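Superoxide dismutase [Fe] (Aquifex pyrophilus, PDB 1COJ) converts superoxide radicals into hydrogen peroxide and molecular oxygen, using one iron ion per subunit. Local coordinates at residues A[129-134]-A[158-163]. Sequence-based numbering, arbitrary orientation.
Sequences AILGLD and PLIVID. With FE (Fe (III) ion), chain B.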
ATOM      1  N   ALA A 129       9.956 -11.039  -7.646  1.00  6.42           N
ATOM      2  CA  ALA A 129      10.549 -12.009  -6.733  1.00  9.13           C
ATOM      3  C   ALA A 129      12.043 -11.780  -6.940  1.00 11.28           C
ATOM      4  O   ALA A 129      12.538 -11.853  -8.071  1.00 13.86           O
ATOM      5  CB  ALA A 129      10.161 -13.428  -7.111  1.00  8.12           C
ATOM      6  N   ILE A 130      12.749 -11.440  -5.867  1.00 10.90           N
ATOM      7  CA  ILE A 130      14.174 -11.151  -5.954  1.00 10.25           C
ATOM      8  C   ILE A 130      15.066 -11.978  -5.034  1.00 11.12           C
ATOM      9  O   ILE A 130      14.712 -12.234  -3.882  1.00  9.93           O
ATOM     10  CB  ILE A 130      14.438  -9.655  -5.627  1.00 10.61           C
ATOM     11  CG1 ILE A 130      13.680  -8.755  -6.606  1.00 12.26           C
ATOM     12  CG2 ILE A 130      15.929  -9.341  -5.695  1.00 10.51           C
ATOM     13  CD1 ILE A 130      13.786  -7.270  -6.302  1.00 14.50           C
ATOM     14  N   LEU A 131      16.184 -12.458  -5.574  1.00  9.24           N
ATOM     15  CA  LEU A 131      17.180 -13.173  -4.781  1.00 10.40           C
ATOM     16  C   LEU A 131      18.311 -12.162  -4.716  1.00  9.24           C
ATOM     17  O   LEU A 131      18.814 -11.731  -5.759  1.00 10.95           O
ATOM     18  CB  LEU A 131      17.694 -14.445  -5.471  1.00 10.83           C
ATOM     19  CG  LEU A 131      18.891 -15.089  -4.742  1.00 13.34           C
ATOM     20  CD1 LEU A 131      18.461 -15.651  -3.388  1.00 11.00           C
ATOM     21  CD2 LEU A 131      19.513 -16.188  -5.582  1.00 13.11           C
ATOM     22  N   GLY A 132      18.692 -11.749  -3.515  1.00  9.59           N
ATOM     23  CA  GLY A 132      19.763 -10.782  -3.404  1.00  8.59           C
ATOM     24  C   GLY A 132      20.550 -10.907  -2.121  1.00 10.69           C
ATOM     25  O   GLY A 132      20.264 -11.765  -1.286  1.00 11.67           O
ATOM     26  N   LEU A 133      21.575 -10.074  -1.985  1.00  9.95           N
ATOM     27  CA  LEU A 133      22.405 -10.071  -0.792  1.00 11.07           C
ATOM     28  C   LEU A 133      21.973  -8.938   0.136  1.00 10.21           C
ATOM     29  O   LEU A 133      21.952  -7.766  -0.253  1.00  8.67           O
ATOM     30  CB  LEU A 133      23.884  -9.896  -1.153  1.00 13.67           C
ATOM     31  CG  LEU A 133      24.872  -9.929   0.023  1.00 15.79           C
ATOM     32  CD1 LEU A 133      25.034 -11.356   0.533  1.00 15.72           C
ATOM     33  CD2 LEU A 133      26.212  -9.378  -0.415  1.00 20.57           C
ATOM     34  N   ASP A 134      21.595  -9.306   1.351  1.00 10.28           N
ATOM     35  CA  ASP A 134      21.179  -8.346   2.364  1.00  9.86           C
ATOM     36  C   ASP A 134      22.471  -7.811   2.991  1.00 11.30           C
ATOM     37  O   ASP A 134      23.160  -8.533   3.716  1.00 12.26           O
ATOM     38  CB  ASP A 134      20.310  -9.069   3.400  1.00 10.45           C
ATOM     39  CG  ASP A 134      20.082  -8.254   4.669  1.00 10.26           C
ATOM     40  OD1 ASP A 134      19.887  -8.878   5.728  1.00 13.53           O
ATOM     41  OD2 ASP A 134      20.090  -7.008   4.617  1.00 10.97           O
ATOM     42  N   PRO A 158      20.474  -6.871  -5.627  1.00 11.42           N
ATOM     43  CA  PRO A 158      19.792  -7.867  -6.469  1.00 11.63           C
ATOM     44  C   PRO A 158      20.698  -8.731  -7.330  1.00 12.02           C
ATOM     45  O   PRO A 158      21.568  -8.216  -8.032  1.00 14.09           O
ATOM     46  CB  PRO A 158      18.891  -7.009  -7.364  1.00 11.09           C
ATOM     47  CG  PRO A 158      18.850  -5.666  -6.691  1.00 14.80           C
ATOM     48  CD  PRO A 158      20.228  -5.517  -6.141  1.00 10.74           C
ATOM     49  N   LEU A 159      20.456 -10.037  -7.314  1.00 11.59           N
ATOM     50  CA  LEU A 159      21.235 -10.968  -8.118  1.00 10.33           C
ATOM     51  C   LEU A 159      20.315 -11.530  -9.188  1.00 11.22           C
ATOM     52  O   LEU A 159      20.640 -11.492 -10.372  1.00 12.52           O
ATOM     53  CB  LEU A 159      21.804 -12.102  -7.262  1.00 10.66           C
ATOM     54  CG  LEU A 159      22.701 -11.714  -6.081  1.00 11.18           C
ATOM     55  CD1 LEU A 159      23.226 -12.967  -5.408  1.00 13.72           C
ATOM     56  CD2 LEU A 159      23.855 -10.829  -6.537  1.00 12.26           C
ATOM     57  N   ILE A 160      19.170 -12.063  -8.767  1.00 10.18           N
ATOM     58  CA  ILE A 160      18.186 -12.618  -9.699  1.00 10.46           C
ATOM     59  C   ILE A 160      16.870 -11.873  -9.484  1.00 11.79           C
ATOM     60  O   ILE A 160      16.388 -11.768  -8.351  1.00 12.24           O
ATOM     61  CB  ILE A 160      17.959 -14.137  -9.480  1.00 11.04           C
ATOM     62  CG1 ILE A 160      19.243 -14.916  -9.777  1.00 12.28           C
ATOM     63  CG2 ILE A 160      16.801 -14.632 -10.354  1.00  8.93           C
ATOM     64  CD1 ILE A 160      19.121 -16.423  -9.560  1.00 10.99           C
ATOM     65  N   VAL A 161      16.297 -11.358 -10.570  1.00 10.25           N
ATOM     66  CA  VAL A 161      15.051 -10.599 -10.508  1.00 10.56           C
ATOM     67  C   VAL A 161      13.997 -11.176 -11.456  1.00 11.46           C
ATOM     68  O   VAL A 161      14.220 -11.261 -12.665  1.00 12.90           O
ATOM     69  CB  VAL A 161      15.302  -9.111 -10.871  1.00 10.92           C
ATOM     70  CG1 VAL A 161      14.018  -8.325 -10.817  1.00 13.10           C
ATOM     71  CG2 VAL A 161      16.323  -8.502  -9.923  1.00 10.91           C
ATOM     72  N   ILE A 162      12.857 -11.577 -10.905  1.00  9.86           N
ATOM     73  CA  ILE A 162      11.775 -12.139 -11.706  1.00 10.03           C
ATOM     74  C   ILE A 162      10.565 -11.213 -11.673  1.00  9.45           C
ATOM     75  O   ILE A 162      10.047 -10.884 -10.603  1.00 10.38           O
ATOM     76  CB  ILE A 162      11.322 -13.532 -11.192  1.00  9.67           C
ATOM     77  CG1 ILE A 162      12.525 -14.457 -11.004  1.00 13.60           C
ATOM     78  CG2 ILE A 162      10.332 -14.157 -12.180  1.00 11.47           C
ATOM     79  CD1 ILE A 162      12.162 -15.844 -10.480  1.00 15.34           C
ATOM     80  N   ASP A 163      10.134 -10.781 -12.852  1.00  9.06           N
ATOM     81  CA  ASP A 163       8.977  -9.909 -12.992  1.00  9.86           C
ATOM     82  C   ASP A 163       7.715 -10.770 -12.932  1.00 12.07           C
ATOM     83  O   ASP A 163       7.565 -11.695 -13.731  1.00 13.05           O
ATOM     84  CB  ASP A 163       9.031  -9.187 -14.343  1.00  9.06           C
ATOM     85  CG  ASP A 163       8.010  -8.070 -14.458  1.00 14.18           C
ATOM     86  OD1 ASP A 163       7.211  -7.875 -13.519  1.00 12.17           O
ATOM     87  OD2 ASP A 163       8.028  -7.354 -15.477  1.00 15.60           O
TER
HETATM   88 FE    FE B 213       7.394  -5.640 -16.163  0.55 20.15          FE
HETATM   89  O   HOH W   1       6.912  -5.122 -14.291  1.00 13.62           O
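Strands 129-134 and 160-163 run antiparallel, their axes approaching to 4.8 Å, and A129 and L131 pair with I162 and I160 through reciprocal N-H...O=C bonds. Between L131 and G132, on the N-terminal side of I160, the register slips by one residue in a classic beta bulge: L159 and I160 both face L131, and the carbonyl oxygen of L131 takes two amides, L159 N at 2.8 Å and I160 N at 3.0 Å. The chain turns a corner at L159, whose CB sits 3.4 Å from L131 O, packing hydrocarbon against the oxygen that holds both amides. On one face of the sheet L131 swings CG anti to its own N (chi1 171°), and its CD2 meets I160 CD1 at 4.0 Å as the two side chains cross at a slant. A129 and I162 follow on that face, CB to CB, and helix 111-124 packs on A129 and L131. The other face carries I130, which touches both P158 and V161 across the strand gap. Its CG2 lies alongside the proline ring, 4.1 Å from P158 CB, while CG1, beside the backbone N, reaches V161 CG1. A CA-H...O contact from I130 to I160 O (3.3 Å) adds to the L131 N bond on that oxygen. Strand 139-145 flanks 129-134 on its far edge, making it the middle strand of the C-terminal domain's three-stranded sheet. One residue beyond the I162 pair, D163 binds the iron through OD2 at 1.9 Å, alongside H27, H81 and H167; its OD1 accepts a bond from Y165 N and a weak one from the iron-bound water. The chemistry is thus divided: main-chain bonds and buried hydrocarbon join the strands, and the carboxylate just past the last pair takes no part, binding the metal and accepting from Y165 N.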